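Local coordinates for protein CarG (Serratia, PDB 4O7J) that probably contributes to intrinsic carbapenem resistance and structurally resembles lysozyme inhibitors, with a sodium ion bound in one of its loops, at residues N11-N16 with N80-I85; L40-H45 with Y89-A94. One frame throughout, in Å; residues are numbered along the deposited sequence.

Contact 1: N11-N16 with N80-I85. With NA (sodium ion), chain C.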
# COMPACT_ATOMS: atom_id res chain seq x y z
N ASN A 11 2.03 12.66 4.57
CA ASN A 11 1.29 13.86 4.88
C ASN A 11 0.50 13.52 6.10
O ASN A 11 -0.33 12.62 6.11
CB ASN A 11 0.35 14.27 3.73
CG ASN A 11 1.10 14.70 2.47
OD1 ASN A 11 1.34 15.89 2.28
ND2 ASN A 11 1.54 13.77 1.68
N GLN A 12 0.70 14.31 7.14
CA GLN A 12 0.03 14.07 8.40
C GLN A 12 -1.29 14.92 8.40
O GLN A 12 -1.26 16.15 8.55
CB GLN A 12 1.02 14.44 9.50
CG GLN A 12 2.46 13.98 9.21
CD GLN A 12 3.31 14.91 8.23
OE1 GLN A 12 2.81 15.85 7.52
NE2 GLN A 12 4.62 14.63 8.21
N LEU A 13 -2.42 14.26 8.15
CA LEU A 13 -3.73 14.91 7.98
C LEU A 13 -4.70 14.09 8.78
O LEU A 13 -4.59 12.85 8.78
CB LEU A 13 -4.21 14.83 6.50
CG LEU A 13 -3.31 15.45 5.47
CD1 LEU A 13 -3.77 15.15 4.04
CD2 LEU A 13 -3.16 16.95 5.72
N ASP A 14 -5.73 14.73 9.34
CA ASP A 14 -6.69 14.04 10.17
C ASP A 14 -7.94 13.74 9.32
O ASP A 14 -8.80 14.55 9.21
CB ASP A 14 -7.08 14.84 11.40
CG ASP A 14 -8.02 14.05 12.31
OD1 ASP A 14 -8.26 12.82 12.10
OD2 ASP A 14 -8.62 14.67 13.18
N ILE A 15 -7.92 12.60 8.64
CA ILE A 15 -8.83 12.24 7.55
C ILE A 15 -10.22 12.01 8.11
O ILE A 15 -11.19 12.31 7.43
CB ILE A 15 -8.36 10.90 6.85
CG1 ILE A 15 -7.05 11.13 6.06
CG2 ILE A 15 -9.44 10.26 6.02
CD1 ILE A 15 -7.09 12.30 5.12
N ASN A 16 -10.32 11.37 9.27
CA ASN A 16 -11.61 11.06 9.89
C ASN A 16 -11.99 12.08 10.94
O ASN A 16 -12.99 12.01 11.56
CB ASN A 16 -11.68 9.62 10.44
CG ASN A 16 -10.67 9.35 11.52
OD1 ASN A 16 -9.77 10.09 11.67
ND2 ASN A 16 -10.85 8.27 12.26
N ASN A 80 -6.90 10.17 -9.02
CA ASN A 80 -7.50 10.34 -7.71
C ASN A 80 -7.01 11.60 -7.08
O ASN A 80 -5.84 11.93 -7.21
CB ASN A 80 -7.19 9.13 -6.80
CG ASN A 80 -7.49 7.83 -7.46
OD1 ASN A 80 -8.62 7.39 -7.49
ND2 ASN A 80 -6.48 7.21 -8.02
N ARG A 81 -7.89 12.33 -6.39
CA ARG A 81 -7.48 13.56 -5.78
C ARG A 81 -8.26 13.80 -4.49
O ARG A 81 -9.44 13.55 -4.43
CB ARG A 81 -7.59 14.73 -6.80
CG ARG A 81 -7.00 16.05 -6.32
CD ARG A 81 -6.83 17.09 -7.44
NE ARG A 81 -5.99 16.64 -8.53
CZ ARG A 81 -5.79 17.32 -9.67
NH1 ARG A 81 -6.39 18.48 -9.87
NH2 ARG A 81 -5.03 16.79 -10.61
N LEU A 82 -7.55 14.28 -3.46
CA LEU A 82 -8.14 14.63 -2.21
C LEU A 82 -8.59 16.06 -2.10
O LEU A 82 -7.84 17.00 -2.48
CB LEU A 82 -7.15 14.27 -1.10
CG LEU A 82 -7.55 13.85 0.27
CD1 LEU A 82 -8.46 12.64 0.33
CD2 LEU A 82 -6.26 13.70 1.08
N PHE A 83 -9.81 16.24 -1.62
CA PHE A 83 -10.41 17.54 -1.35
C PHE A 83 -10.86 17.60 0.10
O PHE A 83 -11.09 16.58 0.73
CB PHE A 83 -11.62 17.74 -2.25
CG PHE A 83 -11.27 17.88 -3.68
CD1 PHE A 83 -11.08 16.77 -4.46
CD2 PHE A 83 -11.06 19.18 -4.26
CE1 PHE A 83 -10.72 16.89 -5.80
CE2 PHE A 83 -10.73 19.29 -5.58
CZ PHE A 83 -10.54 18.14 -6.35
N LYS A 84 -11.08 18.78 0.58
CA LYS A 84 -11.52 18.97 1.91
C LYS A 84 -12.59 20.09 1.98
O LYS A 84 -12.43 21.10 1.37
CB LYS A 84 -10.36 19.29 2.82
CG LYS A 84 -10.78 19.50 4.24
CD LYS A 84 -9.62 19.76 5.14
CE LYS A 84 -8.75 20.84 4.59
NZ LYS A 84 -7.36 20.76 5.12
N ILE A 85 -13.67 19.84 2.70
CA ILE A 85 -14.69 20.86 2.98
C ILE A 85 -14.92 20.92 4.46
O ILE A 85 -15.32 19.99 5.06
CB ILE A 85 -16.07 20.59 2.35
CG1 ILE A 85 -15.99 20.38 0.86
CG2 ILE A 85 -17.07 21.67 2.74
CD1 ILE A 85 -15.65 21.59 0.08
NA NA C . -7.61 10.52 12.53
O HOH W 1 -7.69 8.58 13.62

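Contact 2: L40-H45 with Y89-A94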
# COMPACT_ATOMS: atom_id res chain seq x y z
N LEU A 40 -1.84 7.08 -4.00
CA LEU A 40 -2.13 7.51 -2.62
C LEU A 40 -2.41 6.26 -1.74
O LEU A 40 -3.25 5.41 -2.11
CB LEU A 40 -3.40 8.33 -2.62
CG LEU A 40 -3.31 9.58 -3.45
CD1 LEU A 40 -4.67 10.28 -3.48
CD2 LEU A 40 -2.29 10.54 -2.88
N THR A 41 -1.80 6.22 -0.59
CA THR A 41 -2.01 5.16 0.41
C THR A 41 -2.44 5.85 1.74
O THR A 41 -1.83 6.85 2.13
CB THR A 41 -0.73 4.29 0.56
OG1 THR A 41 -0.23 3.89 -0.72
CG2 THR A 41 -1.07 2.98 1.37
N PHE A 42 -3.52 5.36 2.36
CA PHE A 42 -4.16 5.94 3.55
C PHE A 42 -3.98 5.05 4.76
O PHE A 42 -4.27 3.89 4.73
CB PHE A 42 -5.63 6.20 3.33
CG PHE A 42 -5.93 7.20 2.22
CD1 PHE A 42 -6.07 6.75 0.92
CD2 PHE A 42 -6.08 8.53 2.50
CE1 PHE A 42 -6.29 7.61 -0.11
CE2 PHE A 42 -6.34 9.43 1.47
CZ PHE A 42 -6.40 8.96 0.16
N PHE A 43 -3.52 5.65 5.86
CA PHE A 43 -3.35 4.96 7.10
C PHE A 43 -4.01 5.76 8.20
O PHE A 43 -3.50 6.85 8.54
CB PHE A 43 -1.87 4.76 7.45
CG PHE A 43 -1.08 4.03 6.42
CD1 PHE A 43 -0.50 4.70 5.39
CD2 PHE A 43 -0.80 2.67 6.56
CE1 PHE A 43 0.25 4.05 4.48
CE2 PHE A 43 -0.06 1.99 5.60
CZ PHE A 43 0.44 2.68 4.53
N ILE A 44 -4.96 5.13 8.89
CA ILE A 44 -5.76 5.77 9.95
C ILE A 44 -5.15 5.45 11.33
O ILE A 44 -4.83 4.28 11.63
CB ILE A 44 -7.17 5.32 9.95
CG1 ILE A 44 -7.86 5.70 8.63
CG2 ILE A 44 -7.91 5.93 11.15
CD1 ILE A 44 -7.82 7.19 8.30
N HIS A 45 -4.91 6.47 12.07
CA HIS A 45 -4.23 6.31 13.36
C HIS A 45 -5.29 5.77 14.37
O HIS A 45 -6.34 6.37 14.53
CB HIS A 45 -3.70 7.66 13.75
CG HIS A 45 -2.81 7.69 14.96
ND1 HIS A 45 -2.04 8.79 15.28
CD2 HIS A 45 -2.56 6.76 15.91
CE1 HIS A 45 -1.34 8.53 16.37
NE2 HIS A 45 -1.65 7.32 16.79
N TYR A 89 -12.87 15.29 4.70
CA TYR A 89 -12.17 14.97 3.47
C TYR A 89 -12.93 14.08 2.53
O TYR A 89 -13.72 13.24 2.98
CB TYR A 89 -10.86 14.26 3.81
CG TYR A 89 -9.80 15.19 4.43
CD1 TYR A 89 -9.77 15.45 5.78
CD2 TYR A 89 -8.83 15.73 3.67
CE1 TYR A 89 -8.79 16.31 6.35
CE2 TYR A 89 -7.86 16.56 4.20
CZ TYR A 89 -7.85 16.84 5.56
OH TYR A 89 -6.83 17.66 6.00
N TYR A 90 -12.68 14.28 1.23
CA TYR A 90 -13.36 13.54 0.16
C TYR A 90 -12.34 13.13 -0.86
O TYR A 90 -11.44 13.91 -1.22
CB TYR A 90 -14.36 14.40 -0.52
CG TYR A 90 -15.36 14.99 0.41
CD1 TYR A 90 -16.50 14.26 0.80
CD2 TYR A 90 -15.13 16.21 1.02
CE1 TYR A 90 -17.39 14.79 1.69
CE2 TYR A 90 -16.06 16.74 1.90
CZ TYR A 90 -17.15 16.02 2.23
OH TYR A 90 -18.09 16.48 3.14
N LEU A 91 -12.36 11.88 -1.16
CA LEU A 91 -11.52 11.34 -2.22
C LEU A 91 -12.34 11.28 -3.51
O LEU A 91 -13.44 10.72 -3.50
CB LEU A 91 -11.06 9.97 -1.81
CG LEU A 91 -10.12 9.31 -2.84
CD1 LEU A 91 -8.82 10.09 -3.10
CD2 LEU A 91 -9.82 7.92 -2.34
N VAL A 92 -11.82 11.80 -4.58
CA VAL A 92 -12.51 11.92 -5.84
C VAL A 92 -11.73 11.26 -6.95
O VAL A 92 -10.59 11.64 -7.26
CB VAL A 92 -12.81 13.36 -6.20
CG1 VAL A 92 -13.70 13.39 -7.46
CG2 VAL A 92 -13.53 14.03 -5.02
N THR A 93 -12.33 10.21 -7.52
CA THR A 93 -11.73 9.47 -8.61
C THR A 93 -12.29 10.03 -9.90
O THR A 93 -13.52 10.05 -10.09
CB THR A 93 -11.96 7.94 -8.52
OG1 THR A 93 -11.36 7.44 -7.32
CG2 THR A 93 -11.33 7.19 -9.71
N ALA A 94 -11.40 10.50 -10.79
CA ALA A 94 -11.83 10.88 -12.15
C ALA A 94 -11.48 9.73 -13.09
O ALA A 94 -10.30 9.26 -13.14
CB ALA A 94 -11.10 12.09 -12.56

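Contact 1: N11-N16 with N80-I85
The methyl ends of L13 and L82 meet head-on, with L13 CD1 4.1 Å from L82 CD2. L13 sets its CG anti to the carbonyl carbon and then runs out fully extended (chi2 172°), which sends CD1 straight at the other strand. L82 CD2 serves two neighbours. The second is I15, just past the end of strand 9-13, whose CD1 comes within 4.4 Å of L82 CD2. The tip of I15 comes closer to 80-85 than its CB direction would suggest. Y89 lies against both L13 and I15, while F42 touches L82.

Between L13 and I15, D14 turns to the other side, its CG anti to the backbone N, and OD1 binds the sodium ion at 2.4 Å. N16, D18, L20, D22 and a water complete the shell. The 14-22 run has a DxNxDG start with ligands at positions 1, 3, 5, 7 and 9, as in the short DxDxDG calcium loops of integrin beta-propellers, though the ion modelled here is sodium. D14 OD2 is hydrogen-bonded to G19 N, and D22 OD2 takes I15 N, so the loop is tied to its metal ligands. The chemistry thus splits by side: methyl packing inward joins the two sheets, whereas on the outer side carboxylates, together with the N16 side chain, the L20 carbonyl and a water, hold the cation, and the carboxylates probably stay ionised beside it.

Contact 2: L40-H45 with Y89-A94
L91 spreads its two methyls between L40 and F42, and that fork is the whole contact. L91 CB already points at strand 37-45, and CG anti to the backbone N (chi1 -178°) with chi2 61° splits the methyls between the two neighbours. One branch, CD1, lies 4.2 Å from L40 CD1; L40 and L91 lie alongside, running antiparallel, and these methyls brush. The other branch, CD2, lies 4.2 Å from F42 CE1, approaching the ring obliquely. The backbones stay well apart, with 10.1 Å between the CA atoms of L40 and L91, as befits residues of two different sheets facing each other through side chains.

This is the dense part. F42 also packs on L82 and V24 and pairs edge-to-face with the ring of W128, and L40 rests on L26 and L6. Toward the C-terminal end of 40-45 the two segments part: the side chain of I44 does not touch 89-94, and H45, partly exposed, marks the looser end, with its ring stacked on Y51. T41 and F43 point away from the other sheet and meet I53 and A27 of the second subunit, so strand 37-45 has the core on one side and the dimer partner on the other.

No hydrogen bond crosses between the segments. What joins the sheets here is apolar contact, which probably helps set their spacing at this point without any polar pairing to set a register.

In the fold
Both contacts join the same two antiparallel sheets, and their centres lie only 6 Å apart. Contact 2 is the deeper, all three of its touching residues buried near the middle of the chain. Contact 1 lies nearer the edge, where L13 is partly exposed and the strand gives way to a metal-binding loop. Strands 78-85 and 88-96 are adjacent in one sheet, tied by F83 O to Y90 N at 2.8 Å and probably by N80 OD1 to T93 OG1 at 2.7 Å. Across the sheets the chemistry is apolar in both; ionic bonding enters only with the sodium loop of 11-16, and a subunit interface only behind 40-45.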